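Local coordinates for protein putative oxidoreductase (Bacteroides fragilis NCTC 9343, PDB 3FHL) that probably acts as a nucleotide-dependent oxidoreductase of the Gfo/Idh/MocA family, pairing a Rossmann-type NAD-binding domain with a C-terminal alpha/beta domain, at residues C[55-58]-C[59-62]; C[14-18]-C[19-23]; C[129-132]-C[133-137]. All blocks are in the same frame, centred on the assembly; numbering follows the deposited sequence. Where two conformers were deposited one is given.

Contact 1 of 3, residues C[55-58]-C[59-62]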
loop_
_atom_site.group_PDB
_atom_site.type_symbol
_atom_site.label_atom_id
_atom_site.label_comp_id
_atom_site.label_asym_id
_atom_site.label_seq_id
_atom_site.Cartn_x
_atom_site.Cartn_y
_atom_site.Cartn_z
ATOM N N ARG C 55 -19.001 -2.979 44.758
ATOM C CA ARG C 55 -19.082 -4.357 44.296
ATOM C C ARG C 55 -19.980 -4.551 43.080
ATOM O O ARG C 55 -20.008 -5.634 42.495
ATOM C CB ARG C 55 -19.553 -5.281 45.438
ATOM C CG ARG C 55 -18.598 -5.406 46.630
ATOM C CD ARG C 55 -17.226 -5.849 46.193
ATOM N NE ARG C 55 -16.250 -5.870 47.280
ATOM C CZ ARG C 55 -14.930 -5.957 47.102
ATOM N NH1 ARG C 55 -14.420 -6.022 45.877
ATOM N NH2 ARG C 55 -14.114 -5.971 48.151
ATOM N N SER C 56 -20.731 -3.518 42.708
ATOM C CA SER C 56 -21.627 -3.633 41.566
ATOM C C SER C 56 -21.717 -2.336 40.793
ATOM O O SER C 56 -21.396 -1.260 41.318
ATOM C CB SER C 56 -23.031 -4.080 42.000
ATOM O OG SER C 56 -23.680 -3.074 42.762
ATOM N N PHE C 57 -22.161 -2.463 39.544
ATOM C CA PHE C 57 -22.320 -1.342 38.638
ATOM C C PHE C 57 -23.455 -0.429 39.086
ATOM O O PHE C 57 -23.344 0.797 38.980
ATOM C CB PHE C 57 -22.578 -1.833 37.208
ATOM C CG PHE C 57 -22.725 -0.720 36.208
ATOM C CD1 PHE C 57 -21.631 0.065 35.858
ATOM C CD2 PHE C 57 -23.959 -0.440 35.637
ATOM C CE1 PHE C 57 -21.767 1.095 34.942
ATOM C CE2 PHE C 57 -24.099 0.591 34.730
ATOM C CZ PHE C 57 -23.001 1.362 34.382
ATOM N N LYS C 58 -24.533 -1.032 39.584
ATOM C CA LYS C 58 -25.689 -0.303 40.129
ATOM C C LYS C 58 -25.291 0.711 41.222
ATOM O O LYS C 58 -25.883 1.784 41.325
ATOM C CB LYS C 58 -26.727 -1.297 40.670
ATOM C CG LYS C 58 -28.127 -0.719 40.853
ATOM C CD LYS C 58 -29.004 -1.617 41.733
ATOM C CE LYS C 58 -29.944 -2.491 40.905
ATOM N NZ LYS C 58 -31.089 -1.718 40.335
ATOM N N GLU C 59 -24.264 0.383 42.005
ATOM C CA GLU C 59 -23.728 1.293 43.018
ATOM C C GLU C 59 -23.053 2.539 42.431
ATOM O O GLU C 59 -22.841 3.529 43.143
ATOM C CB GLU C 59 -22.788 0.553 43.967
ATOM C CG GLU C 59 -23.521 -0.368 44.926
ATOM C CD GLU C 59 -22.588 -1.272 45.696
ATOM O OE1 GLU C 59 -22.051 -0.838 46.742
ATOM O OE2 GLU C 59 -22.401 -2.424 45.257
ATOM N N LEU C 60 -22.721 2.499 41.141
ATOM C CA LEU C 60 -22.280 3.705 40.448
ATOM C C LEU C 60 -23.468 4.505 39.993
ATOM O O LEU C 60 -23.508 5.716 40.197
ATOM C CB LEU C 60 -21.409 3.394 39.217
ATOM C CG LEU C 60 -20.056 2.731 39.415
ATOM C CD1 LEU C 60 -19.297 2.701 38.067
ATOM C CD2 LEU C 60 -19.266 3.448 40.471
ATOM N N THR C 61 -24.424 3.837 39.351
ATOM C CA THR C 61 -25.553 4.543 38.733
ATOM C C THR C 61 -26.493 5.155 39.778
ATOM O O THR C 61 -27.156 6.161 39.514
ATOM C CB THR C 61 -26.373 3.646 37.770
ATOM O OG1 THR C 61 -26.904 2.518 38.477
ATOM C CG2 THR C 61 -25.513 3.140 36.634
ATOM N N GLU C 62 -26.532 4.548 40.961
ATOM C CA GLU C 62 -27.398 5.034 42.031
ATOM C C GLU C 62 -26.718 6.041 42.947
ATOM O O GLU C 62 -27.353 6.569 43.861
ATOM C CB GLU C 62 -27.935 3.872 42.853
ATOM C CG GLU C 62 -29.044 3.091 42.172
ATOM C CD GLU C 62 -29.490 1.879 42.987
ATOM O OE1 GLU C 62 -28.828 1.547 44.000
ATOM O OE2 GLU C 62 -30.505 1.256 42.605
HETATM O O HOH W 1 -20.099 -2.279 47.646
#
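At the start of the single-turn helix 58-61, in the beta-alpha part of the Rossmann fold that follows strand 52-54, E59 reaches back over S56. S56 OG donates to E59 OE2 at 2.9 Å, on the lone pair that faces away from the other carboxylate oxygen. The backbone N of R55 adds a weak bond to OE2, and a water bridges the same end: it donates to E59 OE1 at 2.6 Å and accepts weakly from R55 N. The E59 chain leaves beside its own backbone N (chi1 -73°) and runs extended, which carries the carboxylate back along the incoming loop to these three partners. F57 O receives two backbone donors, L60 N from above the carbonyl plane at 2.8 Å and T61 N within that plane at 3.2 Å; E62 N then binds K58 O at 2.9 Å and completes the turn. With CG anti to the backbone N (chi1 -179°), the F57 ring extends beside this turn and crosses the side chains of L60 and T61 at about right angles. Its CE2 meets T61 CG2 at 3.5 Å, whereas CD1 is 4.2 Å from L60 CD1. On the exposed flank K58 bends at chi3 and chi4 and crosses the E62 side chain at a slant: K58 CD is 3.4 Å from E62 OE2, and NZ makes only a long salt bridge to it. The guanidinium of R55 turns elsewhere, to the carbonyls of E38 and K41 and to the carboxylate of E42. F57, L60 and T61 face inward against I69 of strand 68-71; F57 and T61 also touch M84 of helix 78-87, F57 stacks on Y81, and L60 packs against K35 and V37 of strand 31-37.

Contact 2 of 3, residues C[14-18]-C[19-23]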
loop_
_atom_site.group_PDB
_atom_site.type_symbol
_atom_site.label_atom_id
_atom_site.label_comp_id
_atom_site.label_asym_id
_atom_site.label_seq_id
_atom_site.Cartn_x
_atom_site.Cartn_y
_atom_site.Cartn_z
ATOM N N GLY C 14 -10.193 -4.110 35.164
ATOM C CA GLY C 14 -9.435 -5.040 34.325
ATOM C C GLY C 14 -8.324 -4.276 33.623
ATOM O O GLY C 14 -7.970 -3.170 34.056
ATOM N N MET C 15 -7.771 -4.846 32.548
ATOM C CA MET C 15 -6.647 -4.218 31.841
ATOM C C MET C 15 -6.960 -2.785 31.406
ATOM O O MET C 15 -6.191 -1.874 31.710
ATOM C CB MET C 15 -6.188 -5.046 30.628
ATOM C CG MET C 15 -5.018 -4.423 29.805
ATOM S SD MET C 15 -5.403 -3.063 28.632
ATOM C CE MET C 15 -6.709 -3.765 27.627
ATOM N N SER C 16 -8.069 -2.601 30.690
ATOM C CA SER C 16 -8.448 -1.277 30.187
ATOM C C SER C 16 -8.539 -0.247 31.316
ATOM O O SER C 16 -8.069 0.881 31.160
ATOM C CB SER C 16 -9.760 -1.337 29.415
ATOM O OG SER C 16 -10.857 -1.547 30.286
ATOM N N GLY C 17 -9.130 -0.653 32.440
ATOM C CA GLY C 17 -9.216 0.175 33.645
ATOM C C GLY C 17 -7.861 0.598 34.161
ATOM O O GLY C 17 -7.633 1.773 34.420
ATOM N N GLN C 18 -6.944 -0.362 34.263
ATOM C CA GLN C 18 -5.622 -0.112 34.809
ATOM C C GLN C 18 -4.684 0.615 33.860
ATOM O O GLN C 18 -3.702 1.197 34.302
ATOM C CB GLN C 18 -4.970 -1.431 35.223
ATOM C CG GLN C 18 -5.718 -2.174 36.293
ATOM C CD GLN C 18 -5.074 -3.495 36.659
ATOM O OE1 GLN C 18 -3.867 -3.565 36.887
ATOM N NE2 GLN C 18 -5.884 -4.550 36.730
ATOM N N VAL C 19 -4.965 0.560 32.559
ATOM C CA VAL C 19 -4.035 1.096 31.547
ATOM C C VAL C 19 -4.494 2.452 31.013
ATOM O O VAL C 19 -3.743 3.420 31.040
ATOM C CB VAL C 19 -3.795 0.057 30.386
ATOM C CG1 VAL C 19 -3.030 0.664 29.219
ATOM C CG2 VAL C 19 -3.027 -1.140 30.917
ATOM N N PHE C 20 -5.741 2.523 30.559
ATOM C CA PHE C 20 -6.215 3.689 29.806
ATOM C C PHE C 20 -6.992 4.735 30.604
ATOM O O PHE C 20 -7.045 5.905 30.204
ATOM C CB PHE C 20 -7.079 3.224 28.621
ATOM C CG PHE C 20 -6.320 2.419 27.600
ATOM C CD1 PHE C 20 -5.343 3.023 26.807
ATOM C CD2 PHE C 20 -6.567 1.063 27.443
ATOM C CE1 PHE C 20 -4.624 2.284 25.870
ATOM C CE2 PHE C 20 -5.862 0.315 26.509
ATOM C CZ PHE C 20 -4.886 0.930 25.719
ATOM N N HIS C 21 -7.612 4.318 31.706
ATOM C CA HIS C 21 -8.573 5.178 32.387
ATOM C C HIS C 21 -8.132 5.666 33.760
ATOM O O HIS C 21 -7.911 6.858 33.940
ATOM C CB HIS C 21 -9.929 4.489 32.450
ATOM C CG HIS C 21 -10.456 4.126 31.105
ATOM N ND1 HIS C 21 -10.716 5.071 30.134
ATOM C CD2 HIS C 21 -10.734 2.927 30.552
ATOM C CE1 HIS C 21 -11.155 4.465 29.045
ATOM N NE2 HIS C 21 -11.171 3.164 29.272
ATOM N N ALA C 22 -8.001 4.748 34.713
ATOM C CA ALA C 22 -7.530 5.104 36.068
ATOM C C ALA C 22 -6.255 5.964 36.161
ATOM O O ALA C 22 -6.243 6.914 36.940
ATOM C CB ALA C 22 -7.442 3.870 36.964
ATOM N N PRO C 23 -5.189 5.663 35.372
ATOM C CA PRO C 23 -4.020 6.547 35.444
ATOM C C PRO C 23 -4.274 8.015 35.077
ATOM O O PRO C 23 -3.591 8.887 35.607
ATOM C CB PRO C 23 -3.050 5.912 34.432
ATOM C CG PRO C 23 -3.418 4.510 34.433
ATOM C CD PRO C 23 -4.908 4.533 34.463
#
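The F20 ring carries V19 CG1 over the centre of one face, while M15 SD approaches obliquely, 5.1 Å from the ring centroid and 61° off its normal. This is a Met-aromatic contact, and M15 SD comes to 4.0 Å from F20 CE2 and 3.8 Å from V19 CG2. M15 CG points away from the backbone N (chi1 179°), and bends at chi2 and chi3 bring SD back over the next turn. The H21 imidazole has F20 CB over one face and G17 N at its edge, near the ring plane; its CD2 lies 3.4 Å from S16 O. Both ring nitrogens are engaged elsewhere, ND1 by Y311 OH and NE2 by E95 OE2, which fixes the ring's rotation. S16 O accepts F20 N at 2.9 Å, but A22 N bonds to G17 O at 3.0 Å, five residues back: a pi-type turn, followed by a kink at P23, which has no N-H to give. G14 is the N-cap. Helix 15-27 links parallel strands 6-10 and 31-37 in a beta-alpha-beta unit; H21 and A22 lie against L10 of strand 6-10, and V19, F20 and P23 meet helix 261-266.

Contact 3 of 3, residues C[129-132]-C[133-137]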
loop_
_atom_site.group_PDB
_atom_site.type_symbol
_atom_site.label_atom_id
_atom_site.label_comp_id
_atom_site.label_asym_id
_atom_site.label_seq_id
_atom_site.Cartn_x
_atom_site.Cartn_y
_atom_site.Cartn_z
ATOM N N ALA C 129 1.044 9.905 19.438
ATOM C CA ALA C 129 2.077 10.866 19.015
ATOM C C ALA C 129 2.128 11.061 17.501
ATOM O O ALA C 129 2.190 12.193 17.025
ATOM C CB ALA C 129 3.472 10.440 19.545
ATOM N N ASP C 130 2.084 9.957 16.756
ATOM C CA ASP C 130 2.178 10.011 15.294
ATOM C C ASP C 130 1.037 10.777 14.646
ATOM O O ASP C 130 1.282 11.658 13.841
ATOM C CB ASP C 130 2.368 8.611 14.664
ATOM C CG ASP C 130 1.403 7.558 15.211
ATOM O OD1 ASP C 130 0.233 7.866 15.517
ATOM O OD2 ASP C 130 1.829 6.393 15.323
ATOM N N PHE C 131 -0.201 10.457 15.035
ATOM C CA PHE C 131 -1.395 11.141 14.491
ATOM C C PHE C 131 -1.488 12.620 14.875
ATOM O O PHE C 131 -1.823 13.482 14.038
ATOM C CB PHE C 131 -2.659 10.407 14.926
ATOM C CG PHE C 131 -3.919 10.972 14.337
ATOM C CD1 PHE C 131 -4.149 10.915 12.960
ATOM C CD2 PHE C 131 -4.882 11.551 15.154
ATOM C CE1 PHE C 131 -5.311 11.431 12.408
ATOM C CE2 PHE C 131 -6.070 12.078 14.598
ATOM C CZ PHE C 131 -6.277 12.006 13.228
ATOM N N LEU C 132 -1.196 12.928 16.141
ATOM C CA LEU C 132 -1.094 14.327 16.577
ATOM C C LEU C 132 -0.050 15.098 15.776
ATOM O O LEU C 132 -0.240 16.267 15.461
ATOM C CB LEU C 132 -0.773 14.402 18.082
ATOM C CG LEU C 132 -1.904 13.997 19.037
ATOM C CD1 LEU C 132 -1.416 14.082 20.486
ATOM C CD2 LEU C 132 -3.139 14.887 18.860
ATOM N N THR C 133 1.057 14.436 15.447
ATOM C CA THR C 133 2.081 15.063 14.638
ATOM C C THR C 133 1.584 15.265 13.214
ATOM O O THR C 133 1.792 16.327 12.640
ATOM C CB THR C 133 3.376 14.243 14.652
ATOM O OG1 THR C 133 3.797 14.052 16.011
ATOM C CG2 THR C 133 4.459 14.976 13.904
ATOM N N VAL C 134 0.899 14.262 12.663
ATOM C CA VAL C 134 0.251 14.412 11.342
ATOM C C VAL C 134 -0.683 15.634 11.319
ATOM O O VAL C 134 -0.575 16.465 10.431
ATOM C CB VAL C 134 -0.492 13.107 10.890
ATOM C CG1 VAL C 134 -1.460 13.373 9.699
ATOM C CG2 VAL C 134 0.518 11.994 10.550
ATOM N N ARG C 135 -1.556 15.769 12.319
ATOM C CA ARG C 135 -2.442 16.950 12.401
ATOM C C ARG C 135 -1.644 18.268 12.375
ATOM O O ARG C 135 -2.019 19.214 11.671
ATOM C CB ARG C 135 -3.336 16.889 13.650
ATOM C CG ARG C 135 -4.331 15.735 13.714
ATOM C CD ARG C 135 -5.439 16.028 14.750
ATOM N NE ARG C 135 -6.625 16.599 14.108
ATOM C CZ ARG C 135 -7.878 16.183 14.300
ATOM N NH1 ARG C 135 -8.160 15.209 15.167
ATOM N NH2 ARG C 135 -8.865 16.769 13.633
ATOM N N ASP C 136 -0.533 18.300 13.119
ATOM C CA ASP C 136 0.382 19.440 13.176
ATOM C C ASP C 136 0.991 19.810 11.820
ATOM O O ASP C 136 0.989 20.984 11.440
ATOM C CB ASP C 136 1.505 19.162 14.182
ATOM C CG ASP C 136 2.305 20.410 14.539
ATOM O OD1 ASP C 136 1.682 21.425 14.903
ATOM O OD2 ASP C 136 3.558 20.370 14.476
ATOM N N ILE C 137 1.494 18.804 11.097
ATOM C CA ILE C 137 2.082 18.977 9.757
ATOM C C ILE C 137 1.048 19.552 8.786
ATOM O O ILE C 137 1.344 20.459 8.013
ATOM C CB ILE C 137 2.641 17.619 9.238
ATOM C CG1 ILE C 137 3.993 17.341 9.884
ATOM C CG2 ILE C 137 2.772 17.590 7.708
ATOM C CD1 ILE C 137 4.156 15.934 10.297
#
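F131 and R135, one helical turn apart on helix 129-139, cross obliquely, the ring and guanidinium planes 62° apart. R135 CG sits 4.1 Å above one face of the F131 ring, displaced toward its rim. Beyond it the arginine turns at chi3 (96°), and R135 NH1 comes to 3.8 Å from F131 CE2. The aliphatic part of the arginine thus does the covering and the charged end approaches the ring obliquely, with no flat stack. The ring can meet it because F131 CG stands anti to the backbone N (chi1 -176°), directing the ring along the flank that R135 also occupies.

T133 turns its hydroxyl back onto the helix backbone. OG1 lies beside the backbone N and donates to A129 O at 2.7 Å, while T133 N reaches the same oxygen at 3.0 Å from the opposite face of the carbonyl plane. OG1 is also hydrogen-bonded to the backbone N of I303. V134 sets CG2 3.4 Å from D130 O, whose bond to V134 N is 2.9 Å long, and R135 N closes on F131 O. Around the helix, F131, V134 and R135 meet L190 of helix 180-191, and F131 and V134 meet F244.

The carbonyl of A129, a buried residue, is gripped twice, and the T133 hydroxyl is bonded both to its own helix and to the I303 loop. D136 forms a salt bridge with K140 and a hydrogen bond with the hydroxyl of Y300; these two partners would probably stabilise its negative charge, and through Y300 the helix gains a further polar tie beside the one at I303.

Overall arrangement
All three contacts are local, two within a helix and contact 1 where a loop enters one; in chain order they run contact 2, contact 1, contact 3, and none touches another. Contacts 1 and 2 share the Rossmann-type domain, with centres 18 Å apart and nearest atoms about 11 Å apart. Contact 2 begins at the end of the loop after strand 6-10, the place where Rossmann folds usually bind the dinucleotide, whereas contact 1 lies farther out, 27 Å from the chain's centre, near edge strand 52-54. Contact 3 packs against the mixed sheet of the C-terminal part, 24 Å from contact 2 and 39 Å from contact 1, centre to centre. Contacts 1 and 3 lie on opposite sides of the chain's centre.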